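Local structure of glideosome-associated protein 50 (Plasmodium falciparum 3D7, 3TGH) at residues D198-Y206 / E238-T249; V185-I193 / K309-H320. The protein belongs to the glideosome and probably anchors this gliding and invasion motor in the parasite's inner membrane complex, on a purple acid phosphatase fold that binds two metal cations. One frame throughout, in Å; residues are numbered along the deposited sequence.

Contact 1: residues D198-Y206 / E238-T249; sequences DQPIYSSGY and EVIEDNDMAHIT
The loop 198-206, with the CA atoms of Y202 and H247 6.9 Å apart, passes the hairpin 238-249, whose antiparallel strands turn through a type I' beta turn from D242 to M245. In this metallophosphoesterase fold the loop follows strand 192-196, and P200 lies beside the metal-binding H233. Y202 and H247 form a T-shaped pair: CD2 at the tyrosine edge stands over the centre of the imidazole, 3.5 Å from H247 NE2, with the ring planes at 66°. CG of Y202 lies opposite the carbonyl carbon (chi1 -65°), which turns the ring toward H247. Its CB touches I240 CD1, and I201 CG2 packs over one face of the tyrosine ring. At the other end E238, extended from its strand, offers both carboxylate oxygens to S204 through their syn lone pairs: S204 N reaches OE1 at 2.8 Å, nearly straight at 168°, and S204 OG donates to OE2. The loop makes an ST turn there, S203 OG accepting from G205 N, and the same hydroxyl is hydrogen-bonded to D234. Water also links the two segments: one molecule donates to both S203 OG and E238 OE1 and lies 2.7 Å from T249 OG1.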
loop_
_atom_site.group_PDB
_atom_site.type_symbol
_atom_site.label_atom_id
_atom_site.label_comp_id
_atom_site.label_asym_id
_atom_site.label_seq_id
_atom_site.Cartn_x
_atom_site.Cartn_y
_atom_site.Cartn_z
ATOM N N ASP A 198 5.901 -3.364 -0.763
ATOM C CA ASP A 198 7.068 -2.573 -1.167
ATOM C C ASP A 198 7.507 -2.922 -2.610
ATOM O O ASP A 198 7.413 -2.092 -3.515
ATOM C CB ASP A 198 8.211 -2.772 -0.170
ATOM C CG ASP A 198 9.515 -2.135 -0.630
ATOM O OD1 ASP A 198 9.469 -1.034 -1.216
ATOM O OD2 ASP A 198 10.586 -2.721 -0.383
ATOM N N GLN A 199 7.969 -4.151 -2.806
ATOM C CA GLN A 199 8.538 -4.579 -4.082
ATOM C C GLN A 199 7.459 -4.948 -5.120
ATOM O O GLN A 199 6.608 -5.803 -4.858
ATOM C CB GLN A 199 9.476 -5.772 -3.845
ATOM C CG GLN A 199 10.012 -6.440 -5.092
ATOM C CD GLN A 199 10.919 -5.545 -5.900
ATOM O OE1 GLN A 199 11.907 -5.020 -5.387
ATOM N NE2 GLN A 199 10.601 -5.383 -7.186
ATOM N N PRO A 200 7.504 -4.322 -6.313
ATOM C CA PRO A 200 6.591 -4.739 -7.387
ATOM C C PRO A 200 6.904 -6.118 -7.953
ATOM O O PRO A 200 8.058 -6.549 -7.958
ATOM C CB PRO A 200 6.799 -3.684 -8.483
ATOM C CG PRO A 200 8.010 -2.943 -8.118
ATOM C CD PRO A 200 8.242 -3.101 -6.659
ATOM N N ILE A 201 5.862 -6.789 -8.434
ATOM C CA ILE A 201 6.003 -7.995 -9.223
ATOM C C ILE A 201 6.451 -7.593 -10.632
ATOM O O ILE A 201 7.401 -8.159 -11.175
ATOM C CB ILE A 201 4.673 -8.764 -9.303
ATOM C CG1 ILE A 201 4.277 -9.286 -7.921
ATOM C CG2 ILE A 201 4.773 -9.912 -10.326
ATOM C CD1 ILE A 201 2.815 -9.741 -7.825
ATOM N N TYR A 202 5.755 -6.612 -11.209
ATOM C CA TYR A 202 6.043 -6.121 -12.554
ATOM C C TYR A 202 6.339 -4.635 -12.488
ATOM O O TYR A 202 5.617 -3.883 -11.833
ATOM C CB TYR A 202 4.854 -6.353 -13.481
ATOM C CG TYR A 202 4.515 -7.798 -13.747
ATOM C CD1 TYR A 202 5.496 -8.714 -14.128
ATOM C CD2 TYR A 202 3.198 -8.246 -13.660
ATOM C CE1 TYR A 202 5.172 -10.038 -14.387
ATOM C CE2 TYR A 202 2.867 -9.564 -13.922
ATOM C CZ TYR A 202 3.854 -10.453 -14.292
ATOM O OH TYR A 202 3.516 -11.760 -14.544
ATOM N N SER A 203 7.403 -4.210 -13.167
ATOM C CA SER A 203 7.803 -2.802 -13.164
ATOM C C SER A 203 8.729 -2.492 -14.335
ATOM O O SER A 203 9.661 -3.252 -14.621
ATOM C CB SER A 203 8.498 -2.440 -11.849
ATOM O OG SER A 203 8.976 -1.100 -11.833
ATOM N N SER A 204 8.472 -1.361 -14.987
ATOM C CA SER A 204 9.373 -0.826 -16.007
ATOM C C SER A 204 10.473 0.034 -15.368
ATOM O O SER A 204 11.372 0.512 -16.067
ATOM C CB SER A 204 8.592 0.001 -17.038
ATOM O OG SER A 204 7.541 -0.751 -17.622
ATOM N N GLY A 205 10.402 0.217 -14.050
ATOM C CA GLY A 205 11.382 0.997 -13.295
ATOM C C GLY A 205 12.654 0.226 -12.985
ATOM O O GLY A 205 12.872 -0.869 -13.511
ATOM N N TYR A 206 13.475 0.786 -12.100
ATOM C CA TYR A 206 14.854 0.310 -11.889
ATOM C C TYR A 206 14.976 -1.175 -11.531
ATOM O O TYR A 206 15.805 -1.889 -12.100
ATOM C CB TYR A 206 15.558 1.160 -10.829
ATOM C CG TYR A 206 17.017 0.814 -10.650
ATOM C CD1 TYR A 206 17.950 1.121 -11.639
ATOM C CD2 TYR A 206 17.469 0.174 -9.499
ATOM C CE1 TYR A 206 19.297 0.802 -11.484
ATOM C CE2 TYR A 206 18.816 -0.151 -9.336
ATOM C CZ TYR A 206 19.720 0.168 -10.329
ATOM O OH TYR A 206 21.048 -0.149 -10.172
ATOM N N GLU A 238 3.472 4.062 -12.260
ATOM C CA GLU A 238 3.179 3.180 -13.384
ATOM C C GLU A 238 1.912 2.372 -13.151
ATOM O O GLU A 238 1.549 2.076 -12.002
ATOM C CB GLU A 238 4.354 2.220 -13.633
ATOM C CG GLU A 238 4.093 1.182 -14.741
ATOM C CD GLU A 238 5.357 0.563 -15.309
ATOM O OE1 GLU A 238 6.314 0.305 -14.546
ATOM O OE2 GLU A 238 5.385 0.319 -16.532
ATOM N N VAL A 239 1.239 2.024 -14.242
ATOM C CA VAL A 239 0.234 0.975 -14.201
ATOM C C VAL A 239 0.498 -0.045 -15.317
ATOM O O VAL A 239 0.648 0.314 -16.500
ATOM C CB VAL A 239 -1.223 1.529 -14.224
ATOM C CG1 VAL A 239 -1.432 2.498 -15.367
ATOM C CG2 VAL A 239 -2.238 0.374 -14.273
ATOM N N ILE A 240 0.623 -1.304 -14.903
ATOM C CA ILE A 240 0.741 -2.453 -15.792
ATOM C C ILE A 240 -0.494 -3.311 -15.579
ATOM O O ILE A 240 -0.794 -3.689 -14.445
ATOM C CB ILE A 240 2.016 -3.254 -15.475
ATOM C CG1 ILE A 240 3.245 -2.464 -15.942
ATOM C CG2 ILE A 240 1.974 -4.650 -16.125
ATOM C CD1 ILE A 240 4.567 -2.993 -15.413
ATOM N N GLU A 241 -1.234 -3.594 -16.647
ATOM C CA GLU A 241 -2.466 -4.368 -16.519
ATOM C C GLU A 241 -2.336 -5.691 -17.241
ATOM O O GLU A 241 -1.940 -5.731 -18.408
ATOM C CB GLU A 241 -3.684 -3.596 -17.038
ATOM C CG GLU A 241 -5.006 -4.201 -16.546
ATOM C CD GLU A 241 -6.244 -3.501 -17.086
ATOM O OE1 GLU A 241 -6.259 -2.253 -17.153
ATOM O OE2 GLU A 241 -7.215 -4.215 -17.430
ATOM N N ASP A 242 -2.685 -6.764 -16.535
ATOM C CA ASP A 242 -2.524 -8.125 -17.022
ATOM C C ASP A 242 -3.566 -9.031 -16.362
ATOM O O ASP A 242 -3.594 -9.147 -15.137
ATOM C CB ASP A 242 -1.111 -8.619 -16.700
ATOM C CG ASP A 242 -0.938 -10.113 -16.927
ATOM O OD1 ASP A 242 -0.971 -10.552 -18.096
ATOM O OD2 ASP A 242 -0.756 -10.846 -15.929
ATOM N N ASN A 243 -4.419 -9.654 -17.178
ATOM C CA ASN A 243 -5.433 -10.605 -16.697
ATOM C C ASN A 243 -6.389 -10.003 -15.657
ATOM O O ASN A 243 -6.645 -10.608 -14.613
ATOM C CB ASN A 243 -4.768 -11.871 -16.127
ATOM C CG ASN A 243 -3.840 -12.563 -17.128
ATOM O OD1 ASN A 243 -2.859 -13.203 -16.737
ATOM N ND2 ASN A 243 -4.151 -12.446 -18.417
ATOM N N ASP A 244 -6.902 -8.809 -15.951
ATOM C CA ASP A 244 -7.851 -8.092 -15.077
ATOM C C ASP A 244 -7.291 -7.766 -13.681
ATOM O O ASP A 244 -8.054 -7.553 -12.737
ATOM C CB ASP A 244 -9.181 -8.858 -14.957
ATOM C CG ASP A 244 -9.850 -9.092 -16.306
ATOM O OD1 ASP A 244 -10.080 -8.107 -17.043
ATOM O OD2 ASP A 244 -10.158 -10.262 -16.623
ATOM N N MET A 245 -5.966 -7.727 -13.559
ATOM C CA MET A 245 -5.311 -7.233 -12.354
ATOM C C MET A 245 -4.427 -6.061 -12.736
ATOM O O MET A 245 -3.666 -6.144 -13.703
ATOM C CB MET A 245 -4.457 -8.319 -11.696
ATOM C CG MET A 245 -3.920 -7.908 -10.325
ATOM S SD MET A 245 -2.825 -9.101 -9.530
ATOM C CE MET A 245 -3.689 -10.643 -9.834
ATOM N N ALA A 246 -4.539 -4.973 -11.984
ATOM C CA ALA A 246 -3.695 -3.813 -12.188
ATOM C C ALA A 246 -2.525 -3.846 -11.205
ATOM O O ALA A 246 -2.715 -3.989 -10.001
ATOM C CB ALA A 246 -4.490 -2.531 -12.018
ATOM N N HIS A 247 -1.318 -3.706 -11.737
ATOM C CA HIS A 247 -0.127 -3.530 -10.929
ATOM C C HIS A 247 0.192 -2.048 -10.946
ATOM O O HIS A 247 0.475 -1.475 -11.998
ATOM C CB HIS A 247 1.030 -4.344 -11.509
ATOM C CG HIS A 247 0.764 -5.814 -11.553
ATOM N ND1 HIS A 247 1.283 -6.692 -10.626
ATOM C CD2 HIS A 247 0.006 -6.558 -12.395
ATOM C CE1 HIS A 247 0.870 -7.916 -10.905
ATOM N NE2 HIS A 247 0.098 -7.862 -11.978
ATOM N N ILE A 248 0.113 -1.416 -9.785
ATOM C CA ILE A 248 0.332 0.008 -9.691
ATOM C C ILE A 248 1.599 0.262 -8.898
ATOM O O ILE A 248 1.721 -0.203 -7.760
ATOM C CB ILE A 248 -0.847 0.705 -9.006
ATOM C CG1 ILE A 248 -2.114 0.574 -9.860
ATOM C CG2 ILE A 248 -0.506 2.164 -8.743
ATOM C CD1 ILE A 248 -3.357 1.133 -9.199
ATOM N N THR A 249 2.539 0.990 -9.506
ATOM C CA THR A 249 3.692 1.496 -8.791
ATOM C C THR A 249 3.426 2.948 -8.407
ATOM O O THR A 249 3.024 3.780 -9.240
ATOM C CB THR A 249 4.987 1.438 -9.612
ATOM O OG1 THR A 249 5.167 0.119 -10.132
ATOM C CG2 THR A 249 6.179 1.803 -8.732
HETATM O O HOH W 1 3.504 -5.542 -9.419
HETATM O O HOH W 2 3.627 -2.069 -10.555
HETATM O O HOH W 3 1.223 -12.361 -15.377
HETATM O O HOH W 4 7.066 0.709 -12.024
#

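Contact 2: residues V185-I193 / K309-H320; sequences VAKKIADFI and KKTLDKVNALQH
Mixed polar and apolar packing joins the end of helix 169-189 and the start of strand 192-196 to the chain 309-320, which leaves strand 297-305 and ends in helix 317-321, at the periphery of the fold. K188 lies across one face of the H320 ring: K188 CB sits 3.7 Å from the centroid of the imidazole, only 8° off its normal, a CH-pi contact. K188 CG lies near H320 CE1 as well, and the bend at chi2 (-74°) keeps the rest of the lysine close, with K188 CE 4.0 Å from H320 CE1. H320 is held from its edge, since NE2 donates to D313 OD1 at 2.9 Å in the plane of the ring; N316 ND2 reaches the same oxygen from the same face of the carboxylate. I189 CG2 packs on A317 CB and on H320 CB.

This is the helix-to-strand turn of a beta-alpha-beta crossover in a metallophosphoesterase fold, and carbonyls near the helix end are taken up by segment 309-320. K188 O accepts from D313 N at 2.7 Å, and A190 O accepts from NZ of the extended K309 at 2.8 Å. D191 crosses K314 at about a right angle, and their salt bridge uses the syn lone pair of OD2, 2.6 Å from K314 NZ. D191 OD2 also accepts from A151 N of strand 148-156, tying the bridge to the neighbouring strand.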
loop_
_atom_site.group_PDB
_atom_site.type_symbol
_atom_site.label_atom_id
_atom_site.label_comp_id
_atom_site.label_asym_id
_atom_site.label_seq_id
_atom_site.Cartn_x
_atom_site.Cartn_y
_atom_site.Cartn_z
ATOM N N VAL A 185 -10.165 -15.834 2.603
ATOM C CA VAL A 185 -11.333 -15.160 3.174
ATOM C C VAL A 185 -11.840 -14.073 2.227
ATOM O O VAL A 185 -13.038 -13.994 1.957
ATOM C CB VAL A 185 -11.029 -14.567 4.562
ATOM C CG1 VAL A 185 -12.188 -13.692 5.054
ATOM C CG2 VAL A 185 -10.738 -15.683 5.562
ATOM N N ALA A 186 -10.930 -13.254 1.705
ATOM C CA ALA A 186 -11.299 -12.156 0.810
ATOM C C ALA A 186 -12.088 -12.655 -0.399
ATOM O O ALA A 186 -13.041 -12.001 -0.831
ATOM C CB ALA A 186 -10.050 -11.380 0.359
ATOM N N LYS A 187 -11.689 -13.810 -0.933
ATOM C CA LYS A 187 -12.403 -14.479 -2.035
ATOM C C LYS A 187 -13.879 -14.706 -1.749
ATOM O O LYS A 187 -14.712 -14.662 -2.658
ATOM C CB LYS A 187 -11.783 -15.856 -2.323
ATOM C CG LYS A 187 -10.540 -15.815 -3.151
ATOM C CD LYS A 187 -9.768 -17.126 -3.077
ATOM C CE LYS A 187 -10.439 -18.227 -3.865
ATOM N NZ LYS A 187 -9.603 -19.462 -3.868
ATOM N N LYS A 188 -14.192 -14.979 -0.488
ATOM C CA LYS A 188 -15.546 -15.326 -0.082
ATOM C C LYS A 188 -16.399 -14.114 0.303
ATOM O O LYS A 188 -17.623 -14.189 0.232
ATOM C CB LYS A 188 -15.492 -16.302 1.095
ATOM C CG LYS A 188 -14.839 -17.645 0.780
ATOM C CD LYS A 188 -15.750 -18.530 -0.061
ATOM C CE LYS A 188 -15.438 -20.007 0.133
ATOM N NZ LYS A 188 -16.419 -20.874 -0.582
ATOM N N ILE A 189 -15.777 -13.008 0.718
ATOM C CA ILE A 189 -16.556 -11.886 1.277
ATOM C C ILE A 189 -16.274 -10.485 0.716
ATOM O O ILE A 189 -16.999 -9.547 1.044
ATOM C CB ILE A 189 -16.452 -11.842 2.828
ATOM C CG1 ILE A 189 -15.050 -11.445 3.289
ATOM C CG2 ILE A 189 -16.862 -13.195 3.424
ATOM C CD1 ILE A 189 -14.919 -11.357 4.804
ATOM N N ALA A 190 -15.263 -10.338 -0.141
ATOM C CA ALA A 190 -14.879 -9.017 -0.634
ATOM C C ALA A 190 -15.177 -8.817 -2.121
ATOM O O ALA A 190 -14.785 -9.633 -2.966
ATOM C CB ALA A 190 -13.404 -8.765 -0.351
ATOM N N ASP A 191 -15.847 -7.712 -2.435
ATOM C CA ASP A 191 -16.130 -7.331 -3.822
ATOM C C ASP A 191 -14.895 -6.712 -4.476
ATOM O O ASP A 191 -14.728 -6.774 -5.705
ATOM C CB ASP A 191 -17.302 -6.358 -3.860
ATOM C CG ASP A 191 -18.538 -6.926 -3.183
ATOM O OD1 ASP A 191 -19.239 -7.756 -3.805
ATOM O OD2 ASP A 191 -18.783 -6.567 -2.010
ATOM N N PHE A 192 -14.049 -6.110 -3.643
ATOM C CA PHE A 192 -12.777 -5.529 -4.057
ATOM C C PHE A 192 -11.658 -6.071 -3.168
ATOM O O PHE A 192 -11.811 -6.144 -1.948
ATOM C CB PHE A 192 -12.801 -4.009 -3.903
ATOM C CG PHE A 192 -13.846 -3.317 -4.733
ATOM C CD1 PHE A 192 -15.021 -2.856 -4.154
ATOM C CD2 PHE A 192 -13.637 -3.092 -6.084
ATOM C CE1 PHE A 192 -15.979 -2.195 -4.926
ATOM C CE2 PHE A 192 -14.587 -2.437 -6.857
ATOM C CZ PHE A 192 -15.755 -1.991 -6.276
ATOM N N ILE A 193 -10.528 -6.427 -3.772
ATOM C CA ILE A 193 -9.347 -6.860 -3.012
ATOM C C ILE A 193 -8.142 -6.073 -3.511
ATOM O O ILE A 193 -7.834 -6.088 -4.705
ATOM C CB ILE A 193 -9.073 -8.374 -3.142
ATOM C CG1 ILE A 193 -10.326 -9.189 -2.808
ATOM C CG2 ILE A 193 -7.931 -8.797 -2.223
ATOM C CD1 ILE A 193 -10.190 -10.665 -3.123
ATOM N N LYS A 309 -18.081 -12.007 -9.468
ATOM C CA LYS A 309 -17.496 -13.168 -8.795
ATOM C C LYS A 309 -18.535 -14.255 -8.544
ATOM O O LYS A 309 -19.680 -13.948 -8.214
ATOM C CB LYS A 309 -16.868 -12.739 -7.468
ATOM C CG LYS A 309 -15.796 -11.681 -7.610
ATOM C CD LYS A 309 -15.127 -11.399 -6.279
ATOM C CE LYS A 309 -14.004 -10.394 -6.430
ATOM N NZ LYS A 309 -13.243 -10.240 -5.169
ATOM N N LYS A 310 -18.127 -15.516 -8.714
ATOM C CA LYS A 310 -18.971 -16.681 -8.400
ATOM C C LYS A 310 -18.538 -17.358 -7.096
ATOM O O LYS A 310 -19.169 -18.317 -6.646
ATOM C CB LYS A 310 -18.939 -17.697 -9.550
ATOM C CG LYS A 310 -19.843 -17.326 -10.720
ATOM C CD LYS A 310 -19.606 -18.216 -11.939
ATOM C CE LYS A 310 -18.373 -17.780 -12.726
ATOM N NZ LYS A 310 -18.257 -18.494 -14.028
ATOM N N THR A 311 -17.471 -16.843 -6.492
ATOM C CA THR A 311 -16.906 -17.410 -5.276
ATOM C C THR A 311 -17.496 -16.809 -3.992
ATOM O O THR A 311 -17.266 -17.344 -2.910
ATOM C CB THR A 311 -15.366 -17.224 -5.252
ATOM O OG1 THR A 311 -14.808 -17.929 -4.139
ATOM C CG2 THR A 311 -14.996 -15.750 -5.152
ATOM N N LEU A 312 -18.247 -15.712 -4.105
ATOM C CA LEU A 312 -18.728 -14.994 -2.918
ATOM C C LEU A 312 -19.758 -15.793 -2.114
ATOM O O LEU A 312 -20.595 -16.506 -2.672
ATOM C CB LEU A 312 -19.313 -13.629 -3.283
ATOM C CG LEU A 312 -18.355 -12.553 -3.804
ATOM C CD1 LEU A 312 -19.157 -11.324 -4.205
ATOM C CD2 LEU A 312 -17.285 -12.186 -2.771
ATOM N N ASP A 313 -19.675 -15.653 -0.797
ATOM C CA ASP A 313 -20.555 -16.349 0.130
ATOM C C ASP A 313 -20.844 -15.395 1.289
ATOM O O ASP A 313 -20.588 -15.699 2.454
ATOM C CB ASP A 313 -19.871 -17.636 0.609
ATOM C CG ASP A 313 -20.754 -18.479 1.514
ATOM O OD1 ASP A 313 -20.208 -19.113 2.449
ATOM O OD2 ASP A 313 -21.984 -18.510 1.294
ATOM N N LYS A 314 -21.369 -14.221 0.948
ATOM C CA LYS A 314 -21.561 -13.144 1.923
ATOM C C LYS A 314 -22.602 -13.462 3.001
ATOM O O LYS A 314 -22.561 -12.877 4.081
ATOM C CB LYS A 314 -21.951 -11.843 1.221
ATOM C CG LYS A 314 -20.793 -11.100 0.582
ATOM C CD LYS A 314 -21.303 -9.826 -0.079
ATOM C CE LYS A 314 -20.215 -8.790 -0.252
ATOM N NZ LYS A 314 -20.816 -7.472 -0.595
ATOM N N VAL A 315 -23.527 -14.375 2.709
ATOM C CA VAL A 315 -24.509 -14.822 3.702
ATOM C C VAL A 315 -23.821 -15.404 4.951
ATOM O O VAL A 315 -24.362 -15.321 6.052
ATOM C CB VAL A 315 -25.491 -15.863 3.107
ATOM C CG1 VAL A 315 -24.761 -17.151 2.734
ATOM C CG2 VAL A 315 -26.628 -16.148 4.081
ATOM N N ASN A 316 -22.629 -15.976 4.772
ATOM C CA ASN A 316 -21.855 -16.543 5.878
ATOM C C ASN A 316 -20.566 -15.755 6.129
ATOM O O ASN A 316 -19.522 -16.335 6.442
ATOM C CB ASN A 316 -21.530 -18.013 5.587
ATOM C CG ASN A 316 -22.771 -18.862 5.401
ATOM O OD1 ASN A 316 -23.622 -18.944 6.289
ATOM N ND2 ASN A 316 -22.882 -19.502 4.239
ATOM N N ALA A 317 -20.642 -14.431 5.999
ATOM C CA ALA A 317 -19.462 -13.576 6.134
ATOM C C ALA A 317 -18.756 -13.769 7.474
ATOM O O ALA A 317 -17.539 -13.912 7.513
ATOM C CB ALA A 317 -19.839 -12.108 5.945
ATOM N N LEU A 318 -19.521 -13.773 8.566
ATOM C CA LEU A 318 -18.943 -13.912 9.916
ATOM C C LEU A 318 -18.057 -15.140 10.045
ATOM O O LEU A 318 -16.962 -15.079 10.611
ATOM C CB LEU A 318 -20.051 -13.967 10.974
ATOM C CG LEU A 318 -20.332 -12.635 11.660
ATOM C CD1 LEU A 318 -19.256 -12.356 12.679
ATOM C CD2 LEU A 318 -20.446 -11.488 10.636
ATOM N N GLN A 319 -18.535 -16.255 9.509
ATOM C CA GLN A 319 -17.806 -17.517 9.582
ATOM C C GLN A 319 -16.488 -17.438 8.826
ATOM O O GLN A 319 -15.505 -18.066 9.224
ATOM C CB GLN A 319 -18.663 -18.674 9.059
ATOM C CG GLN A 319 -19.822 -19.068 9.989
ATOM C CD GLN A 319 -21.140 -18.345 9.700
ATOM O OE1 GLN A 319 -21.172 -17.283 9.061
ATOM N NE2 GLN A 319 -22.241 -18.917 10.198
ATOM N N HIS A 320 -16.471 -16.668 7.742
ATOM C CA HIS A 320 -15.240 -16.429 6.989
ATOM C C HIS A 320 -14.312 -15.437 7.693
ATOM O O HIS A 320 -13.103 -15.649 7.710
ATOM C CB HIS A 320 -15.558 -15.989 5.563
ATOM C CG HIS A 320 -16.281 -17.038 4.780
ATOM N ND1 HIS A 320 -15.754 -18.293 4.568
ATOM C CD2 HIS A 320 -17.495 -17.033 4.182
ATOM C CE1 HIS A 320 -16.613 -19.015 3.869
ATOM N NE2 HIS A 320 -17.677 -18.274 3.623
HETATM O O HOH W 5 -21.759 -8.332 -3.612
#

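Both contacts reach the same mixed sheet of seven strands, in which strand 192-196 lies between strands 148-156 and 228-231, and the hairpin strand 245-250 follows next. Their centres are 25 Å apart and their nearest atoms about 7 Å, without touching. Both segments of contact 1 fall between the two segments of contact 2 in the sequence: segment 185-193 runs into strand 192-196, the loop 198-206 leaves it, the hairpin comes later, and 309-320 returns last. One strand thus carries packing at both ends: contact 2 joins the late segment 309-320 to the start of strand 192-196, and contact 1 packs the loop that leaves its end, close to metal-binding H233, on the hairpin.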